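Local coordinates for Lmo0135 protein (Listeria monocytogenes EGD-e, PDB 5ISU) that probably binds peptides or related small solutes outside the membrane and delivers them to an ABC transporter for uptake, at residues E308-F313 with N404-Y409; K273-A278 with K332-D337. One frame throughout, in Å; residues are numbered along the deposited sequence.

Contact 1: residues E308-F313 with N404-Y409; sequences ENTKYF and NDPDAY
Thr310 sits at the tight centre of this contact, its two branches engaging different partners. CG2 lies anti to the backbone N and reaches the start of the 3-10 segment 406-409, 3.3 Å from Pro406 N and 3.7 Å from Pro406 CD. OG1, beside the backbone N at chi1 -55°, meets the hydroxyl at the edge of the Tyr409 ring, with Thr310 OG1 and Tyr409 OH 2.7 Å apart. The side chains of Thr310 and Tyr409 approach from opposite directions. Tyr409 OH also hydrogen-bonds Thr307 OG1, to which Thr310 OG1 makes only a weak bond; Thr310 OG1 has the carbonyl of Gly403 as a further partner. The backbones are pinned by Lys311 N, which donates to Asn404 O at 2.9 Å. At a partly exposed edge that is nonetheless firmly held, Asn309 ND2 donates to Asn404 OD1 at 3.0 Å, essentially linear and in the planes of both amides, although these planes are turned 66° apart; Asn309 OD1 bonds to Thr307.

Thr310 to Phe313 form a type II beta turn closed by the bond from Phe313 N to Thr310 O. In the 404-409 segment, Asp405 OD1 accepts from Asp407 N with its anti lone pair, an Asx turn that opens the 3-10 segment. These turns shape two loops of the solute-binding protein fold, following strands 299-301 and 395-400, which the Lys311-Asn404 bond and the Thr310 contacts join.

Packing is looser along the flank of the turn. Tyr312 CD2 comes only to 4.1 Å from Pro406 CG, which lies at the ring edge, while the Tyr312 hydroxyl bonds to Asp442. Exposed Lys311 keeps its ammonium 4.9 Å from Asp405 OD2, measured from NZ, whereas that carboxylate forms a salt bridge with Arg445.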
# COMPACT_ATOMS: atom_id res chain seq x y z
N GLU A 308 -4.80 2.75 10.38
CA GLU A 308 -6.09 3.41 10.70
C GLU A 308 -7.18 3.38 9.66
O GLU A 308 -8.35 3.54 9.99
CB GLU A 308 -5.85 4.87 11.09
CG GLU A 308 -5.00 5.03 12.35
CD GLU A 308 -4.95 6.47 12.85
OE1 GLU A 308 -5.50 7.40 12.19
OE2 GLU A 308 -4.36 6.67 13.93
N ASN A 309 -6.79 3.24 8.40
CA ASN A 309 -7.73 3.15 7.27
C ASN A 309 -8.46 1.81 7.20
O ASN A 309 -9.47 1.70 6.50
CB ASN A 309 -6.97 3.30 5.94
CG ASN A 309 -5.88 2.23 5.77
OD1 ASN A 309 -4.90 2.20 6.53
ND2 ASN A 309 -6.03 1.36 4.75
N THR A 310 -7.93 0.78 7.87
CA THR A 310 -8.50 -0.56 7.75
C THR A 310 -9.69 -0.77 8.64
O THR A 310 -9.60 -0.53 9.84
CB THR A 310 -7.45 -1.62 8.11
OG1 THR A 310 -6.27 -1.44 7.31
CG2 THR A 310 -8.00 -3.02 7.90
N LYS A 311 -10.79 -1.28 8.09
CA LYS A 311 -11.98 -1.55 8.91
C LYS A 311 -11.68 -2.34 10.16
O LYS A 311 -10.89 -3.28 10.14
CB LYS A 311 -13.10 -2.27 8.16
CG LYS A 311 -14.00 -1.36 7.37
CD LYS A 311 -15.36 -1.99 7.14
CE LYS A 311 -15.30 -3.32 6.41
NZ LYS A 311 -16.69 -3.80 6.17
N TYR A 312 -12.34 -1.93 11.24
CA TYR A 312 -12.24 -2.54 12.56
C TYR A 312 -10.94 -2.20 13.30
O TYR A 312 -10.64 -2.77 14.35
CB TYR A 312 -12.52 -4.05 12.48
CG TYR A 312 -13.75 -4.35 11.64
CD1 TYR A 312 -14.98 -3.77 11.93
CD2 TYR A 312 -13.68 -5.20 10.54
CE1 TYR A 312 -16.11 -4.03 11.16
CE2 TYR A 312 -14.80 -5.48 9.76
CZ TYR A 312 -16.01 -4.88 10.07
OH TYR A 312 -17.11 -5.15 9.29
N PHE A 313 -10.20 -1.23 12.78
CA PHE A 313 -9.02 -0.78 13.48
C PHE A 313 -9.44 -0.32 14.88
O PHE A 313 -10.50 0.28 15.03
CB PHE A 313 -8.39 0.42 12.77
CG PHE A 313 -7.35 1.12 13.60
CD1 PHE A 313 -6.03 0.74 13.54
CD2 PHE A 313 -7.70 2.19 14.44
CE1 PHE A 313 -5.06 1.38 14.31
CE2 PHE A 313 -6.73 2.84 15.21
CZ PHE A 313 -5.41 2.43 15.16
N ASN A 404 -7.87 -1.46 2.89
CA ASN A 404 -9.00 -1.14 3.76
C ASN A 404 -9.72 -2.30 4.47
O ASN A 404 -10.56 -2.02 5.34
CB ASN A 404 -10.04 -0.30 2.97
CG ASN A 404 -9.48 1.04 2.51
OD1 ASN A 404 -8.46 1.52 3.01
ND2 ASN A 404 -10.15 1.65 1.54
N ASP A 405 -9.46 -3.55 4.08
CA ASP A 405 -10.10 -4.70 4.71
C ASP A 405 -9.03 -5.53 5.40
O ASP A 405 -8.02 -5.89 4.78
CB ASP A 405 -10.92 -5.54 3.71
CG ASP A 405 -11.75 -6.65 4.42
OD1 ASP A 405 -11.16 -7.64 4.96
OD2 ASP A 405 -13.01 -6.55 4.44
N PRO A 406 -9.25 -5.87 6.69
CA PRO A 406 -8.25 -6.63 7.44
C PRO A 406 -7.95 -8.03 6.89
O PRO A 406 -6.93 -8.60 7.22
CB PRO A 406 -8.84 -6.69 8.85
CG PRO A 406 -10.32 -6.58 8.65
CD PRO A 406 -10.49 -5.66 7.48
N ASP A 407 -8.83 -8.58 6.06
CA ASP A 407 -8.58 -9.93 5.50
C ASP A 407 -7.29 -9.98 4.65
O ASP A 407 -6.62 -11.00 4.59
CB ASP A 407 -9.75 -10.38 4.63
CG ASP A 407 -9.59 -11.82 4.12
OD1 ASP A 407 -9.53 -12.76 4.95
OD2 ASP A 407 -9.56 -12.01 2.89
N ALA A 408 -6.92 -8.86 4.03
CA ALA A 408 -5.70 -8.83 3.22
C ALA A 408 -4.42 -9.06 4.05
O ALA A 408 -3.40 -9.47 3.51
CB ALA A 408 -5.61 -7.51 2.43
N TYR A 409 -4.51 -8.84 5.37
CA TYR A 409 -3.37 -9.00 6.26
C TYR A 409 -3.05 -10.45 6.59
O TYR A 409 -2.02 -10.72 7.20
CB TYR A 409 -3.59 -8.24 7.56
CG TYR A 409 -3.64 -6.72 7.48
CD1 TYR A 409 -4.72 -6.07 6.89
CD2 TYR A 409 -2.68 -5.95 8.11
CE1 TYR A 409 -4.79 -4.68 6.88
CE2 TYR A 409 -2.75 -4.57 8.10
CZ TYR A 409 -3.80 -3.94 7.49
OH TYR A 409 -3.84 -2.55 7.50

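Contact 2: residues K273-A278 with K332-D337; sequences KELRQA and KESGFD
Leu275 and Phe336 supply the apolar part of the contact. Leu275 CD2 lies 4.0 Å from Phe336 CD1, approaching the ring obliquely as the two side chains slant past each other. In both residues CG is anti to the backbone N (chi1 -175° for Leu275 and 173° for Phe336), which brings the two side chains together between helix 273-281 and the 332-337 segment. Ala269, in the loop before helix 273-281, touches both side chains.

Mixed polar and aliphatic packing follows where the backbones come nearest, at Glu274 and Ser334, with CA atoms 5.4 Å apart. Ser334 OG rests 3.5 Å from Leu275 CB, a van der Waals contact. Here the first turns of helix 273-281 meet the C-terminal end of helix 324-334; Gly335, with positive phi, takes the chain out of that helix and leads to Phe336.

Between charged groups the contact is loose and nearer the surface. Glu333 OE1 approaches the methylene Glu274 CG at 4.1 Å, whereas the carboxylate oxygens Glu274 OE2 and Glu333 OE1 stay 4.9 Å apart. The two carboxylate planes are 64° apart, and the like charges probably disfavour closer approach.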
# COMPACT_ATOMS: atom_id res chain seq x y z
N LYS A 273 7.47 -15.61 24.96
CA LYS A 273 6.58 -14.46 25.00
C LYS A 273 7.24 -13.40 25.88
O LYS A 273 7.31 -12.24 25.51
CB LYS A 273 5.23 -14.89 25.58
CG LYS A 273 4.14 -13.84 25.62
CD LYS A 273 2.86 -14.48 26.13
CE LYS A 273 1.66 -13.56 26.04
NZ LYS A 273 0.39 -14.22 26.47
N GLU A 274 7.78 -13.84 27.02
CA GLU A 274 8.45 -12.95 27.96
C GLU A 274 9.60 -12.15 27.32
O GLU A 274 9.70 -10.92 27.54
CB GLU A 274 8.96 -13.73 29.19
CG GLU A 274 7.89 -14.20 30.18
CD GLU A 274 6.96 -15.32 29.68
OE1 GLU A 274 7.05 -15.73 28.49
OE2 GLU A 274 6.13 -15.80 30.49
N LEU A 275 10.43 -12.81 26.52
CA LEU A 275 11.53 -12.10 25.86
C LEU A 275 11.00 -11.07 24.88
O LEU A 275 11.48 -9.94 24.85
CB LEU A 275 12.46 -13.06 25.13
CG LEU A 275 13.70 -12.43 24.50
CD1 LEU A 275 14.50 -11.60 25.51
CD2 LEU A 275 14.58 -13.50 23.87
N ARG A 276 9.99 -11.46 24.08
CA ARG A 276 9.38 -10.55 23.11
C ARG A 276 8.77 -9.33 23.79
O ARG A 276 8.86 -8.21 23.27
CB ARG A 276 8.32 -11.27 22.25
CG ARG A 276 8.89 -12.38 21.37
CD ARG A 276 7.97 -12.76 20.23
NE ARG A 276 6.66 -13.24 20.67
CZ ARG A 276 6.35 -14.50 20.98
NH1 ARG A 276 7.27 -15.47 20.94
NH2 ARG A 276 5.11 -14.81 21.35
N GLN A 277 8.16 -9.55 24.95
CA GLN A 277 7.56 -8.46 25.72
C GLN A 277 8.63 -7.58 26.33
O GLN A 277 8.48 -6.35 26.40
CB GLN A 277 6.64 -9.00 26.80
CG GLN A 277 5.37 -9.64 26.28
CD GLN A 277 4.53 -10.27 27.38
OE1 GLN A 277 5.03 -10.55 28.46
NE2 GLN A 277 3.25 -10.51 27.10
N ALA A 278 9.73 -8.19 26.77
CA ALA A 278 10.85 -7.41 27.32
C ALA A 278 11.40 -6.45 26.26
O ALA A 278 11.70 -5.29 26.55
CB ALA A 278 11.95 -8.32 27.83
N LYS A 332 14.85 -11.65 32.64
CA LYS A 332 15.27 -12.58 33.70
C LYS A 332 14.39 -13.85 33.62
O LYS A 332 14.90 -14.95 33.41
CB LYS A 332 15.13 -11.91 35.08
CG LYS A 332 15.43 -12.75 36.32
CD LYS A 332 16.91 -13.01 36.54
CE LYS A 332 17.14 -13.70 37.88
NZ LYS A 332 18.58 -13.90 38.21
N GLU A 333 13.08 -13.66 33.77
CA GLU A 333 12.09 -14.75 33.71
C GLU A 333 12.17 -15.53 32.40
O GLU A 333 11.78 -16.70 32.35
CB GLU A 333 10.66 -14.21 33.81
CG GLU A 333 10.27 -13.57 35.13
CD GLU A 333 8.87 -12.95 35.10
OE1 GLU A 333 8.11 -13.20 34.13
OE2 GLU A 333 8.53 -12.22 36.05
N SER A 334 12.64 -14.87 31.34
CA SER A 334 12.79 -15.50 30.04
C SER A 334 13.67 -16.75 30.05
O SER A 334 13.31 -17.79 29.50
CB SER A 334 13.38 -14.49 29.06
OG SER A 334 13.61 -15.07 27.79
N GLY A 335 14.82 -16.62 30.71
CA GLY A 335 15.83 -17.68 30.76
C GLY A 335 16.83 -17.47 29.64
O GLY A 335 17.66 -18.33 29.36
N PHE A 336 16.73 -16.32 28.98
CA PHE A 336 17.63 -15.96 27.90
C PHE A 336 19.02 -15.69 28.48
O PHE A 336 19.16 -14.90 29.42
CB PHE A 336 17.09 -14.72 27.16
CG PHE A 336 18.02 -14.15 26.12
CD1 PHE A 336 18.18 -14.78 24.89
CD2 PHE A 336 18.70 -12.96 26.36
CE1 PHE A 336 19.03 -14.25 23.93
CE2 PHE A 336 19.55 -12.43 25.40
CZ PHE A 336 19.71 -13.07 24.18
N ASP A 337 20.03 -16.38 27.96
CA ASP A 337 21.38 -16.14 28.44
C ASP A 337 21.95 -14.95 27.72
O ASP A 337 22.32 -15.03 26.54
CB ASP A 337 22.27 -17.37 28.28
CG ASP A 337 21.98 -18.43 29.32
OD1 ASP A 337 20.88 -18.41 29.91
OD2 ASP A 337 22.86 -19.30 29.55

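Contacts 1 and 2 belong to one chain but do not touch: their centres are 31 Å apart and their nearest atoms about 16 Å. Contact 1 lies 12 Å from the centre of the chain, measured from its own centre, whereas contact 2 lies 34 Å from it, at the surface. Their segments alternate in sequence: the chain between the segments of contact 2 runs through 308-313 of contact 1, and that between the segments of contact 1 runs through 332-337 of contact 2. Contact 1 joins two loops and uses hydrogen bonds across the segments; contact 2 joins the start of helix 273-281 to the end of helix 324-334 and the loop that follows, and has none.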